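Local coordinates for protein tryptophane-5-halogenase (Microbispora sp. ATCC PTA-5024, PDB 5UAO) that probably uses flavin to chlorinate tryptophan at carbon 5 in a lanthipeptide, a step in the biosynthesis of NAI-107, at residues Ile29-Val34 with Leu223-Tyr228; Val57-Ser62 with Val194-Ala199; Gly110-Gly115 with Gly471-Ala476. One frame throughout, in Å; residues are numbered along the deposited sequence.

In the fold
Followed from the N terminus, the chain enters strand 31-35 and strand 56-61, neighbours in one parallel run of the FAD-binding sheet. Contact 2 closes the first long loop, when strand 195-208 returns through 131 intervening residues to lie against 57-62; contact 1 closes a wider loop around it, bringing 223-228 back to 29-34. The two touch: Tyr225 packs on Ala58 and Val60, and their centres are 11 Å apart. Contact 3 crosses both, since 110-115 falls within those loops and 471-476 after them. Its centre lies about 51 Å from that of contact 1 and 49 Å from that of contact 2, and it ties a hairpin of the second sheet to the end of helix 461-471.

Contact 1. Residues Ile29-Val34 with Leu223-Tyr228; sequences IRTVGV and LHYDFY
The ring of Tyr225 presents one face to Gly33, whose CA sits over it in a CH-pi contact 3.6 Å from the ring centroid, while Thr31 OG1 lies near its edge. Tyr228 CE2 meets another part of the ring's rim, in plane; Tyr225 CB in turn stands above one face of the Tyr228 ring. Both rings lie on one face of a parallel strand pair at the heart of a Rossmann-type nucleotide-binding sheet, in which Val32 pairs with Phe227 and Gly33 with Tyr228. With no CB on Gly33, its CA can lie directly against the Tyr225 ring. Gly33 N donates to Phe227 O at 3.0 Å. Beyond the ring, Asp226 turns its carboxylate back to the start of the other strand. OD2 accepts from Arg30 N at 2.9 Å and from Thr31 N at 3.1 Å, the two amides arriving on its anti side from opposite faces of the carboxylate plane, while OD1 forms a salt bridge with Arg377. This double grip probably fixes the rotation of the carboxylate. Thr31 answers across the same gap: with OG1 placed between its own backbone N and carbonyl carbon (chi1 67°), the hydroxyl accepts from Asp226 N at 2.9 Å, and a water lies 2.6 Å from Thr31 OG1.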
loop_
_atom_site.group_PDB
_atom_site.type_symbol
_atom_site.label_atom_id
_atom_site.label_comp_id
_atom_site.label_asym_id
_atom_site.label_seq_id
_atom_site.Cartn_x
_atom_site.Cartn_y
_atom_site.Cartn_z
ATOM N N ILE A 29 25.202 11.062 17.178
ATOM C CA ILE A 29 25.820 10.382 16.031
ATOM C C ILE A 29 26.404 11.437 15.136
ATOM O O ILE A 29 25.668 12.122 14.399
ATOM C CB ILE A 29 24.797 9.484 15.298
ATOM C CG1 ILE A 29 24.590 8.223 16.164
ATOM C CG2 ILE A 29 25.290 9.098 13.914
ATOM C CD1 ILE A 29 23.351 7.424 15.865
ATOM N N ARG A 30 27.733 11.508 15.140
ATOM C CA ARG A 30 28.455 12.561 14.458
ATOM C C ARG A 30 29.275 12.085 13.258
ATOM O O ARG A 30 29.586 12.873 12.369
ATOM C CB ARG A 30 29.428 13.242 15.460
ATOM C CG ARG A 30 28.732 13.995 16.614
ATOM C CD ARG A 30 29.733 14.774 17.474
ATOM N NE ARG A 30 29.122 15.267 18.726
ATOM C CZ ARG A 30 28.214 16.249 18.815
ATOM N NH1 ARG A 30 27.778 16.887 17.711
ATOM N NH2 ARG A 30 27.740 16.614 20.018
ATOM N N THR A 31 29.735 10.835 13.288
ATOM C CA THR A 31 30.600 10.296 12.234
ATOM C C THR A 31 29.894 9.078 11.634
ATOM O O THR A 31 29.369 8.295 12.367
ATOM C CB THR A 31 31.968 9.836 12.812
ATOM O OG1 THR A 31 31.815 8.694 13.679
ATOM C CG2 THR A 31 32.574 10.986 13.658
ATOM N N VAL A 32 29.976 8.904 10.311
ATOM C CA VAL A 32 29.460 7.711 9.639
ATOM C C VAL A 32 30.570 7.181 8.751
ATOM O O VAL A 32 31.236 7.941 8.038
ATOM C CB VAL A 32 28.216 8.012 8.785
ATOM C CG1 VAL A 32 27.797 6.789 8.022
ATOM C CG2 VAL A 32 27.063 8.555 9.630
ATOM N N GLY A 33 30.798 5.897 8.883
ATOM C CA GLY A 33 31.736 5.113 8.042
ATOM C C GLY A 33 30.947 4.276 7.014
ATOM O O GLY A 33 30.229 3.352 7.365
ATOM N N VAL A 34 31.065 4.648 5.758
ATOM C CA VAL A 34 30.528 3.889 4.647
ATOM C C VAL A 34 31.592 2.900 4.127
ATOM O O VAL A 34 32.683 3.277 3.612
ATOM C CB VAL A 34 30.079 4.839 3.546
ATOM C CG1 VAL A 34 29.659 4.031 2.292
ATOM C CG2 VAL A 34 29.007 5.768 4.107
ATOM N N LEU A 223 39.649 1.460 12.888
ATOM C CA LEU A 223 38.720 2.502 12.461
ATOM C C LEU A 223 37.456 2.446 13.360
ATOM O O LEU A 223 36.945 1.349 13.714
ATOM C CB LEU A 223 38.372 2.276 11.006
ATOM C CG LEU A 223 39.525 2.031 10.036
ATOM C CD1 LEU A 223 38.934 1.605 8.707
ATOM C CD2 LEU A 223 40.347 3.333 9.919
ATOM N N HIS A 224 36.956 3.608 13.734
ATOM C CA HIS A 224 35.791 3.681 14.588
ATOM C C HIS A 224 34.890 4.740 14.064
ATOM O O HIS A 224 35.360 5.872 13.842
ATOM C CB HIS A 224 36.137 4.091 16.042
ATOM C CG HIS A 224 34.913 4.323 16.895
ATOM N ND1 HIS A 224 34.296 3.314 17.613
ATOM C CD2 HIS A 224 34.156 5.435 17.090
ATOM C CE1 HIS A 224 33.242 3.802 18.244
ATOM N NE2 HIS A 224 33.130 5.083 17.935
ATOM N N TYR A 225 33.590 4.451 14.010
ATOM C CA TYR A 225 32.565 5.442 13.585
ATOM C C TYR A 225 31.344 5.269 14.464
ATOM O O TYR A 225 31.110 4.193 15.062
ATOM C CB TYR A 225 32.160 5.317 12.072
ATOM C CG TYR A 225 33.358 5.371 11.139
ATOM C CD1 TYR A 225 34.004 6.570 10.866
ATOM C CD2 TYR A 225 33.914 4.212 10.637
ATOM C CE1 TYR A 225 35.161 6.609 10.107
ATOM C CE2 TYR A 225 35.051 4.237 9.864
ATOM C CZ TYR A 225 35.646 5.460 9.593
ATOM O OH TYR A 225 36.750 5.411 8.842
ATOM N N ASP A 226 30.515 6.281 14.529
ATOM C CA ASP A 226 29.290 6.173 15.326
ATOM C C ASP A 226 28.248 5.268 14.653
ATOM O O ASP A 226 27.509 4.590 15.314
ATOM C CB ASP A 226 28.687 7.550 15.629
ATOM C CG ASP A 226 29.624 8.447 16.490
ATOM O OD1 ASP A 226 30.278 7.939 17.444
ATOM O OD2 ASP A 226 29.662 9.664 16.211
ATOM N N PHE A 227 28.251 5.241 13.328
ATOM C CA PHE A 227 27.348 4.399 12.564
ATOM C C PHE A 227 28.104 3.857 11.357
ATOM O O PHE A 227 28.899 4.566 10.765
ATOM C CB PHE A 227 26.116 5.193 12.078
ATOM C CG PHE A 227 24.973 4.319 11.625
ATOM C CD1 PHE A 227 24.018 3.841 12.549
ATOM C CD2 PHE A 227 24.859 3.947 10.308
ATOM C CE1 PHE A 227 22.958 3.037 12.147
ATOM C CE2 PHE A 227 23.790 3.157 9.874
ATOM C CZ PHE A 227 22.850 2.672 10.809
ATOM N N TYR A 228 27.795 2.628 10.959
ATOM C CA TYR A 228 28.427 2.011 9.790
ATOM C C TYR A 228 27.393 1.668 8.702
ATOM O O TYR A 228 26.352 1.042 9.000
ATOM C CB TYR A 228 29.108 0.688 10.217
ATOM C CG TYR A 228 30.107 0.875 11.341
ATOM C CD1 TYR A 228 29.679 0.972 12.656
ATOM C CD2 TYR A 228 31.449 1.007 11.071
ATOM C CE1 TYR A 228 30.575 1.208 13.653
ATOM C CE2 TYR A 228 32.366 1.259 12.089
ATOM C CZ TYR A 228 31.951 1.341 13.349
ATOM O OH TYR A 228 32.907 1.577 14.382
HETATM O O HOH W 1 33.883 8.673 15.330
#

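Contact 2. Residues Val57-Ser62 with Val194-Ala199; sequences VALVES and VRHVDA. With FAD (flavin-adenine dinucleotide), chain E.
Glu61 and His196 cross at about a right angle, their carboxylate and ring planes 58° apart, and meet in a hydrogen bond of 2.7 Å from His196 NE2 to Glu61 OE2. The oxygen offers its anti lone pair and lies almost in the imidazole plane. Glu61 reaches the imidazole because CG is set between the backbone N and the carbonyl carbon (chi1 62°), with the chain extended beyond. Leu59 O sits over one face of the same ring. On the opposite side of the sheet Val60 and Val197 lie side by side, CG2 to CB 3.9 Å, and Ala58 CB packs over a face of the Arg195 guanidinium, which forms a salt bridge with Asp56. An alanine in place of Glu61 is likely to leave His196 NE2 and Tyr42 OH without their shared partner and the imidazole freer to turn. The strands run in the same direction, their short axes 25° apart, and at the C-terminal end of strand 56-61 Ser62 and the neighbouring Ala199 form part of the FAD pocket, Ser62 O 3.2 Å from FAD O2B. In the Rossmann-type sheet, strand 56-61 lies between strands 31-35 and 195-208, while helix 39-51 packs on the face bearing Leu59 and His196.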
loop_
_atom_site.group_PDB
_atom_site.type_symbol
_atom_site.label_atom_id
_atom_site.label_comp_id
_atom_site.label_asym_id
_atom_site.label_seq_id
_atom_site.Cartn_x
_atom_site.Cartn_y
_atom_site.Cartn_z
ATOM N N VAL A 57 31.524 12.191 7.206
ATOM C CA VAL A 57 31.233 10.980 6.472
ATOM C C VAL A 57 32.515 10.518 5.804
ATOM O O VAL A 57 33.148 11.257 5.049
ATOM C CB VAL A 57 30.157 11.247 5.418
ATOM C CG1 VAL A 57 29.951 10.022 4.531
ATOM C CG2 VAL A 57 28.841 11.651 6.075
ATOM N N ALA A 58 32.911 9.285 6.083
ATOM C CA ALA A 58 34.147 8.695 5.574
ATOM C C ALA A 58 33.762 7.511 4.713
ATOM O O ALA A 58 32.863 6.763 5.102
ATOM C CB ALA A 58 34.994 8.222 6.742
ATOM N N LEU A 59 34.367 7.366 3.543
ATOM C CA LEU A 59 34.222 6.207 2.738
ATOM C C LEU A 59 35.517 5.377 2.791
ATOM O O LEU A 59 36.570 5.889 2.411
ATOM C CB LEU A 59 33.848 6.595 1.280
ATOM C CG LEU A 59 33.406 5.395 0.419
ATOM C CD1 LEU A 59 32.308 5.716 -0.593
ATOM C CD2 LEU A 59 34.585 4.754 -0.312
ATOM N N VAL A 60 35.391 4.086 3.181
ATOM C CA VAL A 60 36.478 3.118 3.313
ATOM C C VAL A 60 36.411 2.067 2.198
ATOM O O VAL A 60 35.386 1.441 1.982
ATOM C CB VAL A 60 36.417 2.379 4.665
ATOM C CG1 VAL A 60 37.558 1.346 4.840
ATOM C CG2 VAL A 60 36.354 3.351 5.862
ATOM N N GLU A 61 37.474 1.903 1.444
ATOM C CA GLU A 61 37.488 0.892 0.393
ATOM C C GLU A 61 38.884 0.330 0.122
ATOM O O GLU A 61 39.934 0.991 0.329
ATOM C CB GLU A 61 36.907 1.411 -0.916
ATOM C CG GLU A 61 37.654 2.567 -1.512
ATOM C CD GLU A 61 37.179 3.007 -2.880
ATOM O OE1 GLU A 61 36.792 2.175 -3.722
ATOM O OE2 GLU A 61 37.210 4.211 -3.131
ATOM N N SER A 62 38.864 -0.909 -0.325
ATOM C CA SER A 62 40.056 -1.685 -0.531
ATOM C C SER A 62 40.428 -1.566 -1.984
ATOM O O SER A 62 39.665 -1.974 -2.857
ATOM C CB SER A 62 39.760 -3.173 -0.193
ATOM O OG SER A 62 40.897 -3.999 -0.393
ATOM N N VAL A 194 33.414 14.417 1.552
ATOM C CA VAL A 194 33.448 13.013 2.024
ATOM C C VAL A 194 34.932 12.646 2.212
ATOM O O VAL A 194 35.731 12.873 1.279
ATOM C CB VAL A 194 32.759 12.053 1.023
ATOM C CG1 VAL A 194 33.001 10.611 1.419
ATOM C CG2 VAL A 194 31.252 12.300 0.969
ATOM N N ARG A 195 35.320 12.106 3.371
ATOM C CA ARG A 195 36.735 11.681 3.550
ATOM C C ARG A 195 36.956 10.289 2.985
ATOM O O ARG A 195 36.151 9.415 3.186
ATOM C CB ARG A 195 37.092 11.678 5.030
ATOM C CG ARG A 195 36.743 12.978 5.731
ATOM C CD ARG A 195 37.455 13.110 7.080
ATOM N NE ARG A 195 36.903 12.262 8.147
ATOM C CZ ARG A 195 37.390 11.079 8.525
ATOM N NH1 ARG A 195 38.421 10.525 7.899
ATOM N NH2 ARG A 195 36.815 10.431 9.531
ATOM N N HIS A 196 38.053 10.074 2.302
ATOM C CA HIS A 196 38.376 8.771 1.784
ATOM C C HIS A 196 39.400 8.030 2.684
ATOM O O HIS A 196 40.330 8.650 3.147
ATOM C CB HIS A 196 38.907 8.907 0.387
ATOM C CG HIS A 196 38.990 7.608 -0.325
ATOM N ND1 HIS A 196 40.138 6.828 -0.335
ATOM C CD2 HIS A 196 38.066 6.938 -1.051
ATOM C CE1 HIS A 196 39.906 5.729 -1.033
ATOM N NE2 HIS A 196 38.655 5.771 -1.480
ATOM N N VAL A 197 39.182 6.727 2.947
ATOM C CA VAL A 197 40.124 5.873 3.652
ATOM C C VAL A 197 40.468 4.625 2.782
ATOM O O VAL A 197 39.561 3.895 2.350
ATOM C CB VAL A 197 39.542 5.479 5.009
ATOM C CG1 VAL A 197 40.498 4.575 5.756
ATOM C CG2 VAL A 197 39.263 6.730 5.854
ATOM N N ASP A 198 41.737 4.419 2.459
ATOM C CA ASP A 198 42.130 3.252 1.698
ATOM C C ASP A 198 42.503 2.168 2.695
ATOM O O ASP A 198 43.539 2.253 3.363
ATOM C CB ASP A 198 43.259 3.575 0.730
ATOM C CG ASP A 198 43.842 2.333 0.016
ATOM O OD1 ASP A 198 43.213 1.248 -0.055
ATOM O OD2 ASP A 198 44.990 2.448 -0.478
ATOM N N ALA A 199 41.689 1.127 2.775
ATOM C CA ALA A 199 41.949 0.065 3.767
ATOM C C ALA A 199 41.220 -1.203 3.386
ATOM O O ALA A 199 40.189 -1.168 2.719
ATOM C CB ALA A 199 41.495 0.539 5.139
HETATM P PA FAD E . 30.434 -3.773 -5.203
HETATM O O1A FAD E . 30.394 -3.008 -6.526
HETATM O O2A FAD E . 30.709 -5.287 -5.131
HETATM O O5B FAD E . 31.382 -2.996 -4.161
HETATM C C5B FAD E . 31.890 -3.535 -2.957
HETATM C C4B FAD E . 32.901 -2.543 -2.410
HETATM O O4B FAD E . 33.147 -3.084 -1.109
HETATM C C3B FAD E . 34.264 -2.432 -3.122
HETATM O O3B FAD E . 34.766 -1.005 -3.210
HETATM C C2B FAD E . 35.198 -3.265 -2.237
HETATM O O2B FAD E . 36.632 -2.879 -2.279
HETATM C C1B FAD E . 34.557 -3.031 -0.869
HETATM N N9A FAD E . 34.980 -4.060 0.111
HETATM C C8A FAD E . 34.606 -5.374 0.131
HETATM N N7A FAD E . 35.186 -5.991 1.197
HETATM C C5A FAD E . 35.944 -5.062 1.830
HETATM C C6A FAD E . 36.851 -5.088 2.971
HETATM N N6A FAD E . 37.030 -6.251 3.667
HETATM N N1A FAD E . 37.425 -3.946 3.319
HETATM C C2A FAD E . 37.231 -2.787 2.660
HETATM N N3A FAD E . 36.435 -2.710 1.592
HETATM C C4A FAD E . 35.789 -3.806 1.151
HETATM N N1 FAD E . 21.920 -2.788 -11.208
HETATM C C2 FAD E . 21.223 -1.884 -11.977
HETATM O O2 FAD E . 20.646 -0.886 -11.438
HETATM N N3 FAD E . 21.142 -2.020 -13.329
HETATM C C4 FAD E . 21.728 -3.027 -14.007
HETATM O O4 FAD E . 21.576 -3.073 -15.268
HETATM C C4X FAD E . 22.506 -4.037 -13.214
HETATM N N5 FAD E . 23.090 -5.135 -13.770
HETATM C C5X FAD E . 23.784 -6.039 -13.039
HETATM C C6 FAD E . 24.355 -7.135 -13.673
HETATM C C7 FAD E . 25.043 -8.098 -12.958
HETATM C C7M FAD E . 25.695 -9.281 -13.610
HETATM C C8 FAD E . 25.225 -7.938 -11.517
HETATM C C8M FAD E . 25.994 -8.994 -10.750
HETATM C C9 FAD E . 24.650 -6.852 -10.881
HETATM C C9A FAD E . 23.907 -5.883 -11.558
HETATM N N10 FAD E . 23.289 -4.764 -10.897
HETATM C C10 FAD E . 22.571 -3.849 -11.732
HETATM C "C1'" FAD E . 23.404 -4.413 -9.448
HETATM C "C2'" FAD E . 24.479 -3.222 -9.457
HETATM O "O2'" FAD E . 25.551 -3.805 -10.188
HETATM C "C3'" FAD E . 25.444 -2.653 -8.356
HETATM O "O3'" FAD E . 26.621 -1.835 -8.712
HETATM C "C4'" FAD E . 26.331 -3.773 -7.898
HETATM O "O4'" FAD E . 25.922 -5.043 -8.492
HETATM C "C5'" FAD E . 26.402 -3.634 -6.377
HETATM O "O5'" FAD E . 27.163 -2.516 -6.024
HETATM P P FAD E . 27.843 -2.638 -4.541
HETATM O O1P FAD E . 26.858 -3.141 -3.576
HETATM O O2P FAD E . 28.384 -1.227 -4.344
HETATM O O3P FAD E . 28.961 -3.746 -4.492
#

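Contact 3. Residues Gly110-Gly115 with Gly471-Ala476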
loop_
_atom_site.group_PDB
_atom_site.type_symbol
_atom_site.label_atom_id
_atom_site.label_comp_id
_atom_site.label_asym_id
_atom_site.label_seq_id
_atom_site.Cartn_x
_atom_site.Cartn_y
_atom_site.Cartn_z
ATOM N N GLY A 110 9.345 -14.877 -25.159
ATOM C CA GLY A 110 8.073 -15.463 -25.441
ATOM C C GLY A 110 7.948 -15.975 -26.870
ATOM O O GLY A 110 8.946 -16.024 -27.636
ATOM N N SER A 111 6.751 -16.396 -27.219
ATOM C CA SER A 111 6.552 -17.095 -28.476
ATOM C C SER A 111 6.257 -16.209 -29.652
ATOM O O SER A 111 6.309 -16.704 -30.782
ATOM C CB SER A 111 5.535 -18.217 -28.327
ATOM O OG SER A 111 4.263 -17.696 -27.988
ATOM N N ARG A 112 6.063 -14.905 -29.454
ATOM C CA ARG A 112 5.931 -14.005 -30.618
ATOM C C ARG A 112 7.259 -13.823 -31.323
ATOM O O ARG A 112 8.270 -13.418 -30.679
ATOM C CB ARG A 112 5.432 -12.618 -30.179
ATOM C CG ARG A 112 4.099 -12.624 -29.444
ATOM C CD ARG A 112 3.996 -11.346 -28.629
ATOM N NE ARG A 112 2.832 -11.215 -27.759
ATOM C CZ ARG A 112 1.635 -10.973 -28.217
ATOM N NH1 ARG A 112 1.427 -10.880 -29.523
ATOM N NH2 ARG A 112 0.655 -10.834 -27.382
ATOM N N PRO A 113 7.309 -14.092 -32.644
ATOM C CA PRO A 113 8.606 -13.950 -33.339
ATOM C C PRO A 113 9.238 -12.578 -33.173
ATOM O O PRO A 113 10.467 -12.476 -33.101
ATOM C CB PRO A 113 8.250 -14.172 -34.827
ATOM C CG PRO A 113 6.922 -14.842 -34.852
ATOM C CD PRO A 113 6.269 -14.722 -33.502
ATOM N N GLU A 114 8.414 -11.527 -33.114
ATOM C CA GLU A 114 8.921 -10.139 -32.973
ATOM C C GLU A 114 9.177 -9.742 -31.514
ATOM O O GLU A 114 9.663 -8.671 -31.243
ATOM C CB GLU A 114 7.910 -9.156 -33.588
ATOM C CG GLU A 114 6.540 -9.010 -32.887
ATOM C CD GLU A 114 5.451 -10.074 -33.230
ATOM O OE1 GLU A 114 5.744 -11.267 -33.568
ATOM O OE2 GLU A 114 4.239 -9.696 -33.151
ATOM N N GLY A 115 8.841 -10.594 -30.553
ATOM C CA GLY A 115 8.956 -10.167 -29.163
ATOM C C GLY A 115 7.945 -9.067 -28.829
ATOM O O GLY A 115 6.860 -8.960 -29.458
ATOM N N GLY A 471 2.534 -9.942 -23.146
ATOM C CA GLY A 471 3.670 -10.112 -24.100
ATOM C C GLY A 471 4.042 -11.533 -24.341
ATOM O O GLY A 471 4.425 -11.936 -25.457
ATOM N N GLN A 472 3.976 -12.309 -23.282
ATOM C CA GLN A 472 4.289 -13.737 -23.312
ATOM C C GLN A 472 3.085 -14.653 -23.630
ATOM O O GLN A 472 3.225 -15.895 -23.568
ATOM C CB GLN A 472 4.911 -14.136 -21.952
ATOM C CG GLN A 472 6.333 -13.673 -21.740
ATOM C CD GLN A 472 6.807 -14.017 -20.321
ATOM O OE1 GLN A 472 6.285 -13.525 -19.300
ATOM N NE2 GLN A 472 7.735 -14.867 -20.255
ATOM N N GLU A 473 1.948 -14.054 -24.029
ATOM C CA GLU A 473 0.720 -14.779 -24.512
ATOM C C GLU A 473 0.251 -15.783 -23.502
ATOM O O GLU A 473 -0.090 -16.893 -23.835
ATOM C CB GLU A 473 0.956 -15.486 -25.842
ATOM C CG GLU A 473 1.401 -14.555 -26.954
ATOM C CD GLU A 473 1.488 -15.244 -28.301
ATOM O OE1 GLU A 473 2.510 -15.925 -28.561
ATOM O OE2 GLU A 473 0.531 -15.125 -29.087
ATOM N N VAL A 474 0.244 -15.380 -22.254
ATOM C CA VAL A 474 -0.309 -16.183 -21.149
ATOM C C VAL A 474 -1.860 -16.164 -21.291
ATOM O O VAL A 474 -2.450 -15.085 -21.382
ATOM C CB VAL A 474 0.124 -15.564 -19.808
ATOM C CG1 VAL A 474 -0.697 -16.093 -18.669
ATOM C CG2 VAL A 474 1.623 -15.835 -19.593
ATOM N N PRO A 475 -2.502 -17.340 -21.343
ATOM C CA PRO A 475 -3.939 -17.379 -21.665
ATOM C C PRO A 475 -4.769 -16.599 -20.661
ATOM O O PRO A 475 -4.523 -16.696 -19.446
ATOM C CB PRO A 475 -4.294 -18.871 -21.567
ATOM C CG PRO A 475 -3.013 -19.601 -21.623
ATOM C CD PRO A 475 -1.965 -18.677 -21.053
ATOM N N ALA A 476 -5.725 -15.820 -21.150
ATOM C CA ALA A 476 -6.646 -15.107 -20.293
ATOM C C ALA A 476 -7.823 -14.669 -21.091
ATOM O O ALA A 476 -7.724 -14.658 -22.299
ATOM C CB ALA A 476 -5.974 -13.905 -19.661
HETATM O O HOH W 2 5.545 -17.372 -24.398
HETATM O O HOH W 3 2.961 -16.237 -31.377
HETATM O O HOH W 4 6.257 -13.069 -27.023
#
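Two irregular backbones meet here: Arg112 to Gly115 form a type I turn, closed by Gly115 N to Arg112 O, and the other segment leaves helix 461-471 at Gln472. Gly110, at positive phi, brings its CA within 4.7 Å of Gln472 CA. Arg112 spans the gap with a chain extended from CG to NE, and NE donates to Gly471 O at 2.9 Å. That oxygen lies nearly in the guanidinium plane, yet the donor stands above the carbonyl plane and the N-H...O angle is only 138°. Over one guanidinium face rests Glu473 CG, so it is the aliphatic part of the glutamate that packs on the arginine. Its carboxylate goes on to Ser111, whose OG donates to OE1 at 2.6 Å, nearly in line with the C-O bond. The helix ends in a Schellman motif: Glu473, at positive phi, is its C-prime residue, with Val474 N bonded to Leu469 O and Glu473 N to Leu470 O. Arg112 NH2 also donates to Leu470 O, and NH1 to Gly137 O; the guanidinium thus binds Gly471 O and Leu470 O at the C-terminal end of this helix while joining it to the turn between strands 104-108 and 116-119. One water bridges Arg112 N and Gly471 O, its oxygen 2.7 Å from Gly471 O, and another donates to Gln472 O at 2.9 Å.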